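Local coordinates for protein short chain dehydrogenase (Leptospira borgpetersenii serovar Hardjo-bovis, PDB 6UH2) that binds NAD+ in a Rossmann-fold pocket and is probably an oxidoreductase acting on alcohol or carbonyl groups, as a short-chain dehydrogenase/reductase, at residues Leu94-Gly99 against Ile145-Ser150. Numbering follows the deposited sequence.
Sequences LINCAG and ILNFGS. With NAD (nicotinamide-adenine-dinucleotide), chain D.
Leu94 and Leu146 join two parallel strands, 93-96 and 144-148, neighbours in the middle of the Rossmann sheet, through backbone bonds. Leu146 N donates to Leu94 O at 2.7 Å, and Leu146 O accepts Asn96 N at 2.9 Å. Beyond Asn96 the strands part, and a water bridges them, donating to Asn96 O and accepting from Phe148 N.

On the face turned to helices 111-139 and 171-191, the two asparagines lie side by side with nearly coplanar amides. Asn96 ND2 gives Asn147 OD1 a straight bond of 2.8 Å, with the acceptor close to the Asn96 amide plane. Asparagine suits both places, since one amide can give and take; Asn147 ND2 is bonded to Thr184, which satisfies a buried polar group. Leu94 and Ile145 run alongside each other, CD2 to CG2 at 4.1 Å, branched aliphatic chains filling the strand-helix interface.

The opposite face is apolar and meets helix 31-42. Ile95 CG2 reaches Phe148 CE1 at 3.7 Å. With Cys97 SG anti to N (chi1 -167°), the sulfur is carried over that ring, 4.0 Å above its centre, a sulfur-aromatic contact, and the small thiol also touches NAD ribose carbons C5D and C4D from one side.

At the strand ends Cys97 O accepts the O3D hydroxyl of the nicotinamide ribose at 3.0 Å, while Gly99, whose CA lies 3.4 Å from O3D, has no side chain to collide with it. Polar pairing on one face and aromatic packing on the other probably help hold the strand ends where NAD binds, and Phe148 O accepts Lys177, itself an NAD ligand.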
loop_
_atom_site.group_PDB
_atom_site.type_symbol
_atom_site.label_atom_id
_atom_site.label_comp_id
_atom_site.label_asym_id
_atom_site.label_seq_id
_atom_site.Cartn_x
_atom_site.Cartn_y
_atom_site.Cartn_z
ATOM N N LEU B 94 1.099 -15.338 7.282
ATOM C CA LEU B 94 -0.226 -15.933 7.100
ATOM C C LEU B 94 -1.021 -15.064 6.134
ATOM O O LEU B 94 -1.203 -13.870 6.387
ATOM C CB LEU B 94 -0.985 -16.047 8.428
ATOM C CG LEU B 94 -2.492 -16.339 8.284
ATOM C CD1 LEU B 94 -2.715 -17.743 7.696
ATOM C CD2 LEU B 94 -3.263 -16.205 9.603
ATOM N N ILE B 95 -1.503 -15.655 5.043
ATOM C CA ILE B 95 -2.329 -14.940 4.073
ATOM C C ILE B 95 -3.716 -15.569 4.080
ATOM O O ILE B 95 -3.898 -16.704 3.621
ATOM C CB ILE B 95 -1.722 -14.956 2.664
ATOM C CG1 ILE B 95 -0.293 -14.402 2.693
ATOM C CG2 ILE B 95 -2.597 -14.144 1.693
ATOM C CD1 ILE B 95 0.305 -14.190 1.332
ATOM N N ASN B 96 -4.702 -14.825 4.590
ATOM C CA ASN B 96 -6.091 -15.288 4.637
ATOM C C ASN B 96 -6.764 -14.928 3.314
ATOM O O ASN B 96 -7.533 -13.971 3.196
ATOM C CB ASN B 96 -6.813 -14.672 5.831
ATOM C CG ASN B 96 -6.407 -15.309 7.146
ATOM O OD1 ASN B 96 -6.522 -16.520 7.313
ATOM N ND2 ASN B 96 -5.913 -14.493 8.084
ATOM N N CYS B 97 -6.464 -15.709 2.297
ATOM C CA CYS B 97 -6.960 -15.386 0.970
ATOM C C CYS B 97 -8.284 -16.063 0.656
ATOM O O CYS B 97 -9.002 -15.603 -0.236
ATOM C CB CYS B 97 -5.901 -15.755 -0.088
ATOM S SG CYS B 97 -6.229 -15.056 -1.735
ATOM N N ALA B 98 -8.647 -17.115 1.385
ATOM C CA ALA B 98 -9.897 -17.804 1.099
ATOM C C ALA B 98 -11.085 -16.870 1.301
ATOM O O ALA B 98 -11.144 -16.112 2.277
ATOM C CB ALA B 98 -10.033 -19.030 1.997
ATOM N N GLY B 99 -12.028 -16.930 0.361
ATOM C CA GLY B 99 -13.243 -16.135 0.420
ATOM C C GLY B 99 -14.242 -16.650 -0.586
ATOM O O GLY B 99 -13.868 -17.185 -1.634
ATOM N N ILE B 145 0.510 -11.096 9.270
ATOM C CA ILE B 145 -0.765 -11.576 8.746
ATOM C C ILE B 145 -1.231 -10.622 7.653
ATOM O O ILE B 145 -1.128 -9.396 7.791
ATOM C CB ILE B 145 -1.819 -11.697 9.867
ATOM C CG1 ILE B 145 -1.354 -12.703 10.933
ATOM C CG2 ILE B 145 -3.187 -12.069 9.307
ATOM C CD1 ILE B 145 -2.307 -12.820 12.141
ATOM N N LEU B 146 -1.750 -11.183 6.565
ATOM C CA LEU B 146 -2.343 -10.377 5.499
ATOM C C LEU B 146 -3.721 -10.938 5.195
ATOM O O LEU B 146 -3.839 -12.101 4.796
ATOM C CB LEU B 146 -1.476 -10.371 4.234
ATOM C CG LEU B 146 -2.085 -9.579 3.063
ATOM C CD1 LEU B 146 -2.230 -8.087 3.422
ATOM C CD2 LEU B 146 -1.270 -9.764 1.766
ATOM N N ASN B 147 -4.750 -10.117 5.393
ATOM C CA ASN B 147 -6.133 -10.500 5.143
ATOM C C ASN B 147 -6.582 -9.982 3.782
ATOM O O ASN B 147 -5.928 -9.139 3.159
ATOM C CB ASN B 147 -7.041 -9.964 6.260
ATOM C CG ASN B 147 -6.704 -10.562 7.603
ATOM O OD1 ASN B 147 -6.323 -11.731 7.686
ATOM N ND2 ASN B 147 -6.819 -9.767 8.661
ATOM N N PHE B 148 -7.715 -10.499 3.314
ATOM C CA PHE B 148 -8.258 -10.102 2.021
ATOM C C PHE B 148 -9.656 -9.532 2.221
ATOM O O PHE B 148 -10.572 -10.241 2.656
ATOM C CB PHE B 148 -8.234 -11.266 1.022
ATOM C CG PHE B 148 -7.011 -11.248 0.149
ATOM C CD1 PHE B 148 -5.781 -11.643 0.658
ATOM C CD2 PHE B 148 -7.073 -10.763 -1.154
ATOM C CE1 PHE B 148 -4.630 -11.584 -0.137
ATOM C CE2 PHE B 148 -5.936 -10.700 -1.942
ATOM C CZ PHE B 148 -4.711 -11.111 -1.434
ATOM N N GLY B 149 -9.792 -8.231 1.956
ATOM C CA GLY B 149 -11.085 -7.587 1.923
ATOM C C GLY B 149 -11.647 -7.613 0.519
ATOM O O GLY B 149 -11.555 -8.631 -0.182
ATOM N N SER B 150 -12.213 -6.482 0.102
ATOM C CA SER B 150 -12.799 -6.275 -1.213
ATOM C C SER B 150 -13.209 -4.817 -1.310
ATOM O O SER B 150 -13.539 -4.187 -0.296
ATOM C CB SER B 150 -14.027 -7.174 -1.443
ATOM O OG SER B 150 -14.709 -6.766 -2.623
HETATM P PA NAD D . -11.628 -18.017 -6.001
HETATM O O1A NAD D . -13.127 -18.399 -5.907
HETATM O O2A NAD D . -10.883 -18.168 -7.329
HETATM O O5B NAD D . -10.757 -18.779 -4.841
HETATM C C5B NAD D . -11.192 -18.928 -3.503
HETATM C C4B NAD D . -10.436 -20.133 -3.011
HETATM O O4B NAD D . -10.863 -20.278 -1.605
HETATM C C3B NAD D . -10.808 -21.433 -3.743
HETATM O O3B NAD D . -9.616 -22.173 -4.103
HETATM C C2B NAD D . -11.578 -22.219 -2.672
HETATM O O2B NAD D . -11.419 -23.637 -2.821
HETATM C C1B NAD D . -11.004 -21.652 -1.353
HETATM N N9A NAD D . -11.948 -21.993 -0.294
HETATM C C8A NAD D . -13.341 -21.983 -0.337
HETATM N N7A NAD D . -13.854 -22.417 0.783
HETATM C C5A NAD D . -12.767 -22.749 1.590
HETATM C C6A NAD D . -12.660 -23.281 2.871
HETATM N N6A NAD D . -13.740 -23.580 3.620
HETATM N N1A NAD D . -11.431 -23.478 3.374
HETATM C C2A NAD D . -10.351 -23.186 2.646
HETATM N N3A NAD D . -10.356 -22.688 1.407
HETATM C C4A NAD D . -11.590 -22.485 0.921
HETATM O O3 NAD D . -11.430 -16.500 -5.471
HETATM P PN NAD D . -10.421 -15.309 -5.877
HETATM O O1N NAD D . -11.069 -14.374 -6.930
HETATM O O2N NAD D . -9.027 -15.923 -6.034
HETATM O O5D NAD D . -10.574 -14.476 -4.427
HETATM C C5D NAD D . -9.558 -14.612 -3.456
HETATM C C4D NAD D . -9.862 -13.587 -2.367
HETATM O O4D NAD D . -10.014 -12.224 -2.932
HETATM C C3D NAD D . -11.222 -13.876 -1.733
HETATM O O3D NAD D . -11.216 -13.519 -0.345
HETATM C C2D NAD D . -12.224 -12.911 -2.436
HETATM O O2D NAD D . -13.336 -12.557 -1.630
HETATM C C1D NAD D . -11.280 -11.692 -2.644
HETATM N N1N NAD D . -11.663 -10.812 -3.805
HETATM C C2N NAD D . -11.793 -11.317 -5.062
HETATM C C3N NAD D . -12.145 -10.473 -6.085
HETATM C C7N NAD D . -12.291 -11.036 -7.457
HETATM O O7N NAD D . -12.783 -10.328 -8.322
HETATM N N7N NAD D . -11.865 -12.299 -7.687
HETATM C C4N NAD D . -12.353 -9.112 -5.803
HETATM C C5N NAD D . -12.221 -8.637 -4.532
HETATM C C6N NAD D . -11.861 -9.519 -3.516
HETATM O O HOH W 1 -9.498 -12.585 4.740
#